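Local coordinates for FHA domain-containing protein FhaA (Mycobacterium tuberculosis, PDB 3PO8), which regulates cell growth and peptidoglycan synthesis by binding MviN, its FHA domain, the part modelled here, serving to recognise phosphorylated MviN and PknB, at residues 25-30 with 35-40; 45-50 with 65-70; 83-88 with 92-97. One frame throughout, in Å; residues are numbered along the deposited sequence.

Contact 1 (25-30 with 35-40); sequences NIIGRG and FRLPDT
Arg36 reaches back over the turn that follows Gly28, while strands 25-28 and 35-36 run parallel, Ile27 paired with Phe35 and Gly28 with Arg36. From CB outward, Arg36 passes the carbonyls in turn, CB lying 4.0 Å from Gly28 O. The chain leaves with CG anti to the backbone N (chi1 -173°) and stays extended as far as NE, which carries it along the carbonyls of the turn: CG and CD each pass 3.5 Å from Gly30 O. NE then donates to Arg29 O at 3.1 Å, arriving from above that carbonyl's plane, and CZ has Gly30 C over one face of the guanidinium. Beneath this, the ladder is regular: Phe35 N to Ile26 O, Gly28 N to Phe35 O, and a short bond of 2.8 Å from Leu37 N to Gly28 O. On the buried face, Ile27 and Phe35 point the same way, CG1 of Ile27 reaching CB of Phe35 at 4.0 Å. Leu37 slants across Ile27 to set CD1 3.9 Å from Ile27 CG2, and its own CD2 sits over the centre of the Phe35 ring. Leu8 and Leu10 of strand 4-10 and Ile92 of strand 90-98 close over this cluster from the other sheet. Arg29 turns the opposite way: its CD lies 3.2 Å from Asp39 O, a bend at chi3 swings the head round, and NE bonds to Val42 O outside the two segments. A phosphate ion, probably from the crystallisation liquor, makes a long, weak ion pair with Arg29 NH2. Gly28-Arg29 matches the Gly-Arg signature of FHA domains, whose arginine, as in relatives, probably contacts the phosphothreonine of a bound partner.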
loop_
_atom_site.group_PDB
_atom_site.type_symbol
_atom_site.label_atom_id
_atom_site.label_comp_id
_atom_site.label_asym_id
_atom_site.label_seq_id
_atom_site.Cartn_x
_atom_site.Cartn_y
_atom_site.Cartn_z
ATOM N N ASN A 25 -3.473 -7.927 -1.352
ATOM C CA ASN A 25 -3.029 -7.388 -0.070
ATOM C C ASN A 25 -3.811 -6.134 0.229
ATOM O O ASN A 25 -3.602 -5.123 -0.450
ATOM C CB ASN A 25 -1.537 -7.017 -0.123
ATOM C CG ASN A 25 -0.632 -8.195 -0.412
ATOM O OD1 ASN A 25 -0.041 -8.764 0.502
ATOM N ND2 ASN A 25 -0.516 -8.566 -1.683
ATOM N N ILE A 26 -4.717 -6.187 1.194
ATOM C CA ILE A 26 -5.593 -5.059 1.483
ATOM C C ILE A 26 -5.006 -4.176 2.565
ATOM O O ILE A 26 -4.577 -4.645 3.606
ATOM C CB ILE A 26 -6.994 -5.557 1.953
ATOM C CG1 ILE A 26 -7.624 -6.453 0.872
ATOM C CG2 ILE A 26 -7.912 -4.391 2.410
ATOM C CD1 ILE A 26 -7.995 -5.769 -0.408
ATOM N N ILE A 27 -4.963 -2.877 2.286
ATOM C CA ILE A 27 -4.593 -1.869 3.268
ATOM C C ILE A 27 -5.850 -1.132 3.672
ATOM O O ILE A 27 -6.630 -0.713 2.824
ATOM C CB ILE A 27 -3.573 -0.871 2.687
ATOM C CG1 ILE A 27 -2.306 -1.564 2.242
ATOM C CG2 ILE A 27 -3.246 0.204 3.691
ATOM C CD1 ILE A 27 -1.409 -0.625 1.516
ATOM N N GLY A 28 -6.043 -0.946 4.969
ATOM C CA GLY A 28 -7.213 -0.232 5.454
ATOM C C GLY A 28 -7.197 -0.137 6.936
ATOM O O GLY A 28 -6.251 -0.562 7.577
ATOM N N ARG A 29 -8.266 0.424 7.467
ATOM C CA ARG A 29 -8.409 0.611 8.895
ATOM C C ARG A 29 -9.066 -0.602 9.556
ATOM O O ARG A 29 -8.970 -0.760 10.797
ATOM C CB ARG A 29 -9.251 1.867 9.126
ATOM C CG ARG A 29 -9.545 2.199 10.569
ATOM C CD ARG A 29 -10.024 3.606 10.754
ATOM N NE ARG A 29 -10.875 4.010 9.664
ATOM C CZ ARG A 29 -12.177 3.769 9.564
ATOM N NH1 ARG A 29 -12.843 3.141 10.529
ATOM N NH2 ARG A 29 -12.819 4.190 8.479
ATOM N N GLY A 30 -9.702 -1.456 8.761
ATOM C CA GLY A 30 -10.506 -2.569 9.291
ATOM C C GLY A 30 -9.678 -3.772 9.700
ATOM O O GLY A 30 -8.568 -3.927 9.244
ATOM N N PHE A 35 -2.647 -5.043 6.008
ATOM C CA PHE A 35 -1.832 -3.978 6.595
ATOM C C PHE A 35 -2.841 -2.956 7.109
ATOM O O PHE A 35 -3.511 -2.267 6.345
ATOM C CB PHE A 35 -0.884 -3.374 5.554
ATOM C CG PHE A 35 0.206 -2.502 6.115
ATOM C CD1 PHE A 35 0.732 -2.688 7.386
ATOM C CD2 PHE A 35 0.770 -1.527 5.319
ATOM C CE1 PHE A 35 1.778 -1.882 7.853
ATOM C CE2 PHE A 35 1.818 -0.741 5.769
ATOM C CZ PHE A 35 2.311 -0.921 7.040
ATOM N N ARG A 36 -2.976 -2.925 8.425
ATOM C CA ARG A 36 -4.040 -2.197 9.099
ATOM C C ARG A 36 -3.502 -0.883 9.656
ATOM O O ARG A 36 -2.506 -0.885 10.385
ATOM C CB ARG A 36 -4.636 -3.069 10.200
ATOM C CG ARG A 36 -5.864 -2.484 10.854
ATOM C CD ARG A 36 -6.342 -3.404 11.939
ATOM N NE ARG A 36 -7.603 -2.966 12.515
ATOM C CZ ARG A 36 -8.247 -3.623 13.462
ATOM N NH1 ARG A 36 -7.778 -4.761 13.902
ATOM N NH2 ARG A 36 -9.384 -3.142 13.935
ATOM N N LEU A 37 -4.142 0.233 9.305
ATOM C CA LEU A 37 -3.664 1.580 9.673
ATOM C C LEU A 37 -4.616 2.254 10.667
ATOM O O LEU A 37 -5.814 2.333 10.412
ATOM C CB LEU A 37 -3.517 2.477 8.440
ATOM C CG LEU A 37 -2.653 1.966 7.298
ATOM C CD1 LEU A 37 -2.392 3.030 6.240
ATOM C CD2 LEU A 37 -1.360 1.405 7.772
ATOM N N PRO A 38 -4.063 2.803 11.761
ATOM C CA PRO A 38 -4.825 3.488 12.785
ATOM C C PRO A 38 -5.035 4.959 12.404
ATOM O O PRO A 38 -4.407 5.861 12.953
ATOM C CB PRO A 38 -3.936 3.342 14.003
ATOM C CG PRO A 38 -2.606 3.411 13.460
ATOM C CD PRO A 38 -2.673 2.628 12.202
ATOM N N ASP A 39 -5.877 5.157 11.409
ATOM C CA ASP A 39 -6.053 6.456 10.753
ATOM C C ASP A 39 -7.502 6.545 10.351
ATOM O O ASP A 39 -7.972 5.767 9.532
ATOM C CB ASP A 39 -5.109 6.504 9.542
ATOM C CG ASP A 39 -5.119 7.834 8.816
ATOM O OD1 ASP A 39 -6.105 8.583 8.898
ATOM O OD2 ASP A 39 -4.119 8.139 8.145
ATOM N N THR A 40 -8.230 7.497 10.939
ATOM C CA THR A 40 -9.659 7.601 10.684
ATOM C C THR A 40 -9.967 8.128 9.288
ATOM O O THR A 40 -11.104 8.044 8.829
ATOM C CB THR A 40 -10.368 8.484 11.726
ATOM O OG1 THR A 40 -9.742 9.773 11.763
ATOM C CG2 THR A 40 -10.301 7.810 13.092
#

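Contact 2 (45-50 with 65-70); sequences RHLEIR and NGTTVN
His46 and Leu47 face Gly66 and Thr67 across the interface between the two sheets, not along a ladder: the closest CA pairs are His46-Gly66 at 8.0 Å and Leu47-Thr67 at 7.7 Å, so side chains do the bridging. His46 and Leu47 together form a classic beta bulge opposite Ile27. A chi1 of -168° swings the imidazole of His46 away from its own backbone N and out toward Gly66, and NE2 donates to Gly66 O at 2.9 Å. The oxygen lies in the ring plane, but the donor comes in well above the plane of the carbonyl, and the N-H...O angle is 145°, well short of straight. Thr67 OG1 also sits at the ring edge, 3.1 Å from His46 NE2, while being hydrogen-bonded to Asp60 OD2. At the other side of the ring, His46 ND1 pairs with Ser43 N, so both ring nitrogens have partners that fix its rotation. Next along, Leu47 crosses Thr67 at about a right angle, its CD2 3.7 Å from Thr67 CG2. His46 and the Asn65-Gly66 pair correspond to the conserved histidine and Asn-Gly of FHA domains. In the sandwich, Leu47 packs on Ile27 of strand 23-28 within its own sheet, whereas Ile85 of strand 84-87, in the other, receives both Leu47 and Thr67, and Leu87 backs His46.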
loop_
_atom_site.group_PDB
_atom_site.type_symbol
_atom_site.label_atom_id
_atom_site.label_comp_id
_atom_site.label_asym_id
_atom_site.label_seq_id
_atom_site.Cartn_x
_atom_site.Cartn_y
_atom_site.Cartn_z
ATOM N N ARG A 45 -11.568 -0.843 4.110
ATOM C CA ARG A 45 -10.796 -1.491 3.035
ATOM C C ARG A 45 -10.507 -0.394 2.025
ATOM O O ARG A 45 -11.387 0.028 1.280
ATOM C CB ARG A 45 -11.606 -2.614 2.399
ATOM C CG ARG A 45 -11.984 -3.685 3.400
ATOM C CD ARG A 45 -12.823 -4.791 2.743
ATOM N NE ARG A 45 -11.954 -5.773 2.109
ATOM C CZ ARG A 45 -12.361 -6.825 1.400
ATOM N NH1 ARG A 45 -13.656 -7.063 1.198
ATOM N NH2 ARG A 45 -11.459 -7.648 0.886
ATOM N N HIS A 46 -9.289 0.132 2.053
ATOM C CA HIS A 46 -8.987 1.370 1.356
ATOM C C HIS A 46 -8.370 1.168 -0.007
ATOM O O HIS A 46 -8.775 1.807 -0.986
ATOM C CB HIS A 46 -8.088 2.242 2.215
ATOM C CG HIS A 46 -7.953 3.649 1.727
ATOM N ND1 HIS A 46 -8.517 4.711 2.395
ATOM C CD2 HIS A 46 -7.269 4.174 0.686
ATOM C CE1 HIS A 46 -8.216 5.830 1.763
ATOM N NE2 HIS A 46 -7.459 5.534 0.717
ATOM N N LEU A 47 -7.346 0.325 -0.071
ATOM C CA LEU A 47 -6.745 -0.012 -1.328
ATOM C C LEU A 47 -6.286 -1.439 -1.271
ATOM O O LEU A 47 -6.142 -2.007 -0.195
ATOM C CB LEU A 47 -5.607 0.948 -1.705
ATOM C CG LEU A 47 -4.399 0.976 -0.779
ATOM C CD1 LEU A 47 -3.384 -0.117 -1.144
ATOM C CD2 LEU A 47 -3.673 2.326 -0.823
ATOM N N GLU A 48 -6.084 -2.024 -2.451
ATOM C CA GLU A 48 -5.489 -3.327 -2.577
ATOM C C GLU A 48 -4.226 -3.225 -3.376
ATOM O O GLU A 48 -4.129 -2.415 -4.275
ATOM C CB GLU A 48 -6.470 -4.301 -3.229
ATOM C CG GLU A 48 -6.620 -4.254 -4.701
ATOM C CD GLU A 48 -7.299 -5.515 -5.292
ATOM O OE1 GLU A 48 -7.259 -6.633 -4.686
ATOM O OE2 GLU A 48 -7.857 -5.355 -6.389
ATOM N N ILE A 49 -3.247 -4.044 -3.035
ATOM C CA ILE A 49 -2.066 -4.212 -3.864
ATOM C C ILE A 49 -2.034 -5.671 -4.261
ATOM O O ILE A 49 -2.006 -6.552 -3.401
ATOM C CB ILE A 49 -0.765 -3.806 -3.193
ATOM C CG1 ILE A 49 -0.809 -2.316 -2.840
ATOM C CG2 ILE A 49 0.402 -4.058 -4.135
ATOM C CD1 ILE A 49 0.286 -1.789 -1.924
ATOM N N ARG A 50 -2.057 -5.909 -5.565
ATOM C CA ARG A 50 -2.023 -7.241 -6.143
ATOM C C ARG A 50 -0.607 -7.568 -6.559
ATOM O O ARG A 50 -0.023 -6.818 -7.312
ATOM C CB ARG A 50 -2.980 -7.295 -7.316
ATOM C CG ARG A 50 -4.417 -7.020 -6.844
ATOM C CD ARG A 50 -5.488 -7.333 -7.873
ATOM N NE ARG A 50 -5.246 -6.682 -9.145
ATOM C CZ ARG A 50 -5.783 -5.528 -9.542
ATOM N NH1 ARG A 50 -6.599 -4.844 -8.767
ATOM N NH2 ARG A 50 -5.477 -5.048 -10.736
ATOM N N ASN A 65 -11.807 8.872 0.916
ATOM C CA ASN A 65 -10.885 10.018 0.758
ATOM C C ASN A 65 -9.883 9.905 -0.384
ATOM O O ASN A 65 -9.133 10.838 -0.641
ATOM C CB ASN A 65 -10.181 10.309 2.080
ATOM C CG ASN A 65 -11.145 10.826 3.131
ATOM O OD1 ASN A 65 -12.032 11.604 2.826
ATOM N ND2 ASN A 65 -10.961 10.417 4.372
ATOM N N GLY A 66 -9.882 8.769 -1.055
ATOM C CA GLY A 66 -8.965 8.527 -2.169
ATOM C C GLY A 66 -7.556 8.128 -1.785
ATOM O O GLY A 66 -7.194 8.097 -0.620
ATOM N N THR A 67 -6.782 7.844 -2.816
ATOM C CA THR A 67 -5.402 7.417 -2.678
ATOM C C THR A 67 -4.575 8.211 -3.668
ATOM O O THR A 67 -5.008 8.464 -4.778
ATOM C CB THR A 67 -5.257 5.897 -2.965
ATOM O OG1 THR A 67 -6.083 5.163 -2.062
ATOM C CG2 THR A 67 -3.826 5.431 -2.828
ATOM N N THR A 68 -3.370 8.599 -3.277
ATOM C CA THR A 68 -2.406 9.147 -4.230
ATOM C C THR A 68 -1.111 8.368 -4.203
ATOM O O THR A 68 -0.753 7.748 -3.210
ATOM C CB THR A 68 -2.058 10.630 -4.011
ATOM O OG1 THR A 68 -1.365 10.797 -2.777
ATOM C CG2 THR A 68 -3.297 11.473 -3.961
ATOM N N VAL A 69 -0.442 8.369 -5.339
ATOM C CA VAL A 69 0.918 7.839 -5.424
ATOM C C VAL A 69 1.783 8.936 -6.017
ATOM O O VAL A 69 1.450 9.495 -7.063
ATOM C CB VAL A 69 1.031 6.539 -6.250
ATOM C CG1 VAL A 69 2.494 6.005 -6.236
ATOM C CG2 VAL A 69 0.077 5.491 -5.734
ATOM N N ASN A 70 2.861 9.265 -5.301
ATOM C CA ASN A 70 3.751 10.358 -5.694
ATOM C C ASN A 70 2.941 11.619 -5.926
ATOM O O ASN A 70 3.166 12.352 -6.899
ATOM C CB ASN A 70 4.587 9.971 -6.906
ATOM C CG ASN A 70 5.452 8.749 -6.640
ATOM O OD1 ASN A 70 5.771 8.427 -5.488
ATOM N ND2 ASN A 70 5.851 8.073 -7.699
#

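Contact 3 (83-88 with 92-97); sequences DVIRLG and IIVRMH
Ile85 and Ile92 form the hydrogen-bonded pair of an antiparallel hairpin, Val84 and Ile93 the non-hydrogen-bonded one beside it, the strand axes 4.8 Å apart at closest and 152° between directions. Ile85 N to Ile92 O and the return bond from Ile92 N to Ile85 O are both 2.8 Å. Val94 N adds a third bond, to Asp83 O at 2.9 Å, just where strand 84-87 begins. On the buried face, Ile85 CB lies 4.2 Å from Ile92 CB. With its CG1 anti to the carbonyl carbon (chi1 -55°) and the chain extended beyond it, Ile85 brings CD1 to 3.6 Å from Val94 CG2. Leu87 leans in from the far end, its CD2 3.9 Å from Ile92 CD1. These aliphatic groups meet Leu47 of the opposite sheet and Leu8 and Val6 of strand 4-10. The carboxylate of Asp83 is held by Ala80 N, Trp77 NE1 and Asn70 ND2. Arg86, on the other face, lays its guanidinium over Val84 CG1 and forms a salt bridge with Glu91. The chemistry thus divides three ways: an apolar inner face, an outer one mixing Val84 and Ile93 with Arg86, and a buried carboxylate met by N-H donors.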
loop_
_atom_site.group_PDB
_atom_site.type_symbol
_atom_site.label_atom_id
_atom_site.label_comp_id
_atom_site.label_asym_id
_atom_site.label_seq_id
_atom_site.Cartn_x
_atom_site.Cartn_y
_atom_site.Cartn_z
ATOM N N ASP A 83 8.112 4.543 -4.752
ATOM C CA ASP A 83 6.808 5.209 -4.770
ATOM C C ASP A 83 6.331 5.474 -3.366
ATOM O O ASP A 83 6.608 4.704 -2.444
ATOM C CB ASP A 83 5.770 4.384 -5.523
ATOM C CG ASP A 83 5.928 4.463 -7.047
ATOM O OD1 ASP A 83 6.754 5.253 -7.572
ATOM O OD2 ASP A 83 5.173 3.735 -7.745
ATOM N N VAL A 84 5.644 6.594 -3.204
ATOM C CA VAL A 84 5.090 6.969 -1.917
ATOM C C VAL A 84 3.580 7.036 -2.038
ATOM O O VAL A 84 3.019 7.825 -2.829
ATOM C CB VAL A 84 5.683 8.282 -1.383
ATOM C CG1 VAL A 84 5.068 8.626 -0.046
ATOM C CG2 VAL A 84 7.204 8.128 -1.233
ATOM N N ILE A 85 2.932 6.138 -1.297
ATOM C CA ILE A 85 1.460 6.071 -1.278
ATOM C C ILE A 85 0.925 6.941 -0.155
ATOM O O ILE A 85 1.400 6.840 0.959
ATOM C CB ILE A 85 0.970 4.626 -1.062
ATOM C CG1 ILE A 85 1.575 3.686 -2.104
ATOM C CG2 ILE A 85 -0.571 4.611 -1.078
ATOM C CD1 ILE A 85 1.535 2.258 -1.642
ATOM N N ARG A 86 -0.057 7.788 -0.430
ATOM C CA ARG A 86 -0.694 8.572 0.617
ATOM C C ARG A 86 -2.164 8.274 0.699
ATOM O O ARG A 86 -2.856 8.196 -0.307
ATOM C CB ARG A 86 -0.466 10.051 0.411
ATOM C CG ARG A 86 0.965 10.416 0.660
ATOM C CD ARG A 86 1.257 11.881 0.387
ATOM N NE ARG A 86 2.659 12.170 0.685
ATOM C CZ ARG A 86 3.686 12.038 -0.158
ATOM N NH1 ARG A 86 3.513 11.650 -1.417
ATOM N NH2 ARG A 86 4.925 12.318 0.271
ATOM N N LEU A 87 -2.605 8.058 1.920
ATOM C CA LEU A 87 -3.990 7.738 2.194
ATOM C C LEU A 87 -4.278 8.217 3.579
ATOM O O LEU A 87 -3.468 8.044 4.486
ATOM C CB LEU A 87 -4.237 6.231 2.076
ATOM C CG LEU A 87 -3.569 5.250 3.032
ATOM C CD1 LEU A 87 -4.195 3.861 2.857
ATOM C CD2 LEU A 87 -2.049 5.155 2.855
ATOM N N GLY A 88 -5.430 8.832 3.759
ATOM C CA GLY A 88 -5.713 9.506 5.005
ATOM C C GLY A 88 -4.605 10.471 5.366
ATOM O O GLY A 88 -4.224 11.325 4.568
ATOM N N ILE A 92 3.085 5.800 2.961
ATOM C CA ILE A 92 3.736 4.505 2.857
ATOM C C ILE A 92 4.784 4.520 1.764
ATOM O O ILE A 92 4.491 4.858 0.619
ATOM C CB ILE A 92 2.717 3.431 2.552
ATOM C CG1 ILE A 92 1.773 3.263 3.742
ATOM C CG2 ILE A 92 3.404 2.113 2.217
ATOM C CD1 ILE A 92 0.566 2.386 3.485
ATOM N N ILE A 93 6.006 4.151 2.110
ATOM C CA ILE A 93 7.109 4.067 1.162
ATOM C C ILE A 93 7.219 2.647 0.630
ATOM O O ILE A 93 7.266 1.682 1.397
ATOM C CB ILE A 93 8.452 4.456 1.829
ATOM C CG1 ILE A 93 8.336 5.849 2.482
ATOM C CG2 ILE A 93 9.584 4.438 0.815
ATOM C CD1 ILE A 93 9.428 6.184 3.474
ATOM N N VAL A 94 7.250 2.522 -0.685
ATOM C CA VAL A 94 7.285 1.230 -1.353
ATOM C C VAL A 94 8.723 0.965 -1.774
ATOM O O VAL A 94 9.338 1.815 -2.409
ATOM C CB VAL A 94 6.400 1.236 -2.613
ATOM C CG1 VAL A 94 6.513 -0.095 -3.350
ATOM C CG2 VAL A 94 4.968 1.532 -2.244
ATOM N N ARG A 95 9.274 -0.181 -1.416
ATOM C CA ARG A 95 10.613 -0.538 -1.870
ATOM C C ARG A 95 10.603 -1.943 -2.447
ATOM O O ARG A 95 9.894 -2.809 -1.960
ATOM C CB ARG A 95 11.574 -0.487 -0.692
ATOM C CG ARG A 95 11.939 0.895 -0.238
ATOM C CD ARG A 95 12.876 0.839 0.960
ATOM N NE ARG A 95 13.007 2.136 1.634
ATOM C CZ ARG A 95 12.285 2.524 2.688
ATOM N NH1 ARG A 95 11.349 1.729 3.229
ATOM N NH2 ARG A 95 12.510 3.727 3.216
ATOM N N MET A 96 11.376 -2.175 -3.498
ATOM C CA MET A 96 11.590 -3.525 -4.023
ATOM C C MET A 96 12.977 -4.003 -3.631
ATOM O O MET A 96 13.918 -3.221 -3.597
ATOM C CB MET A 96 11.508 -3.526 -5.543
ATOM C CG MET A 96 10.154 -3.466 -6.126
ATOM S SD MET A 96 9.140 -2.100 -5.538
ATOM C CE MET A 96 7.802 -2.142 -6.739
ATOM N N HIS A 97 13.100 -5.293 -3.364
ATOM C CA HIS A 97 14.409 -5.885 -3.129
ATOM C C HIS A 97 14.433 -7.246 -3.781
ATOM O O HIS A 97 13.408 -7.907 -3.875
ATOM C CB HIS A 97 14.743 -5.961 -1.630
ATOM C CG HIS A 97 13.874 -6.893 -0.829
ATOM N ND1 HIS A 97 12.719 -6.485 -0.198
ATOM C CD2 HIS A 97 14.045 -8.198 -0.490
ATOM C CE1 HIS A 97 12.194 -7.505 0.460
ATOM N NE2 HIS A 97 12.981 -8.555 0.304
#

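In the fold
All three contacts are largely buried and meet in one beta sandwich. Contact 1 and contact 2 share the mixed sheet, where Ile27 N and Leu47 O are probably hydrogen-bonded. Contact 3 pairs two neighbouring strands of the antiparallel sheet and joins contact 2 through strand 68-69, with Thr68 O and Arg86 N as a probable bond. Only contact 2 spans the two sheets, and it does so by side chains, where the others rely on backbone ladders. Leu87 of contact 3 touches Ile27 and Leu37 of contact 1. Arg29 and Arg36 give contact 1 its more exposed edge; Arg29 is probably near the phosphopeptide site, and the histidine of contact 2 probably steadies the loops beside it.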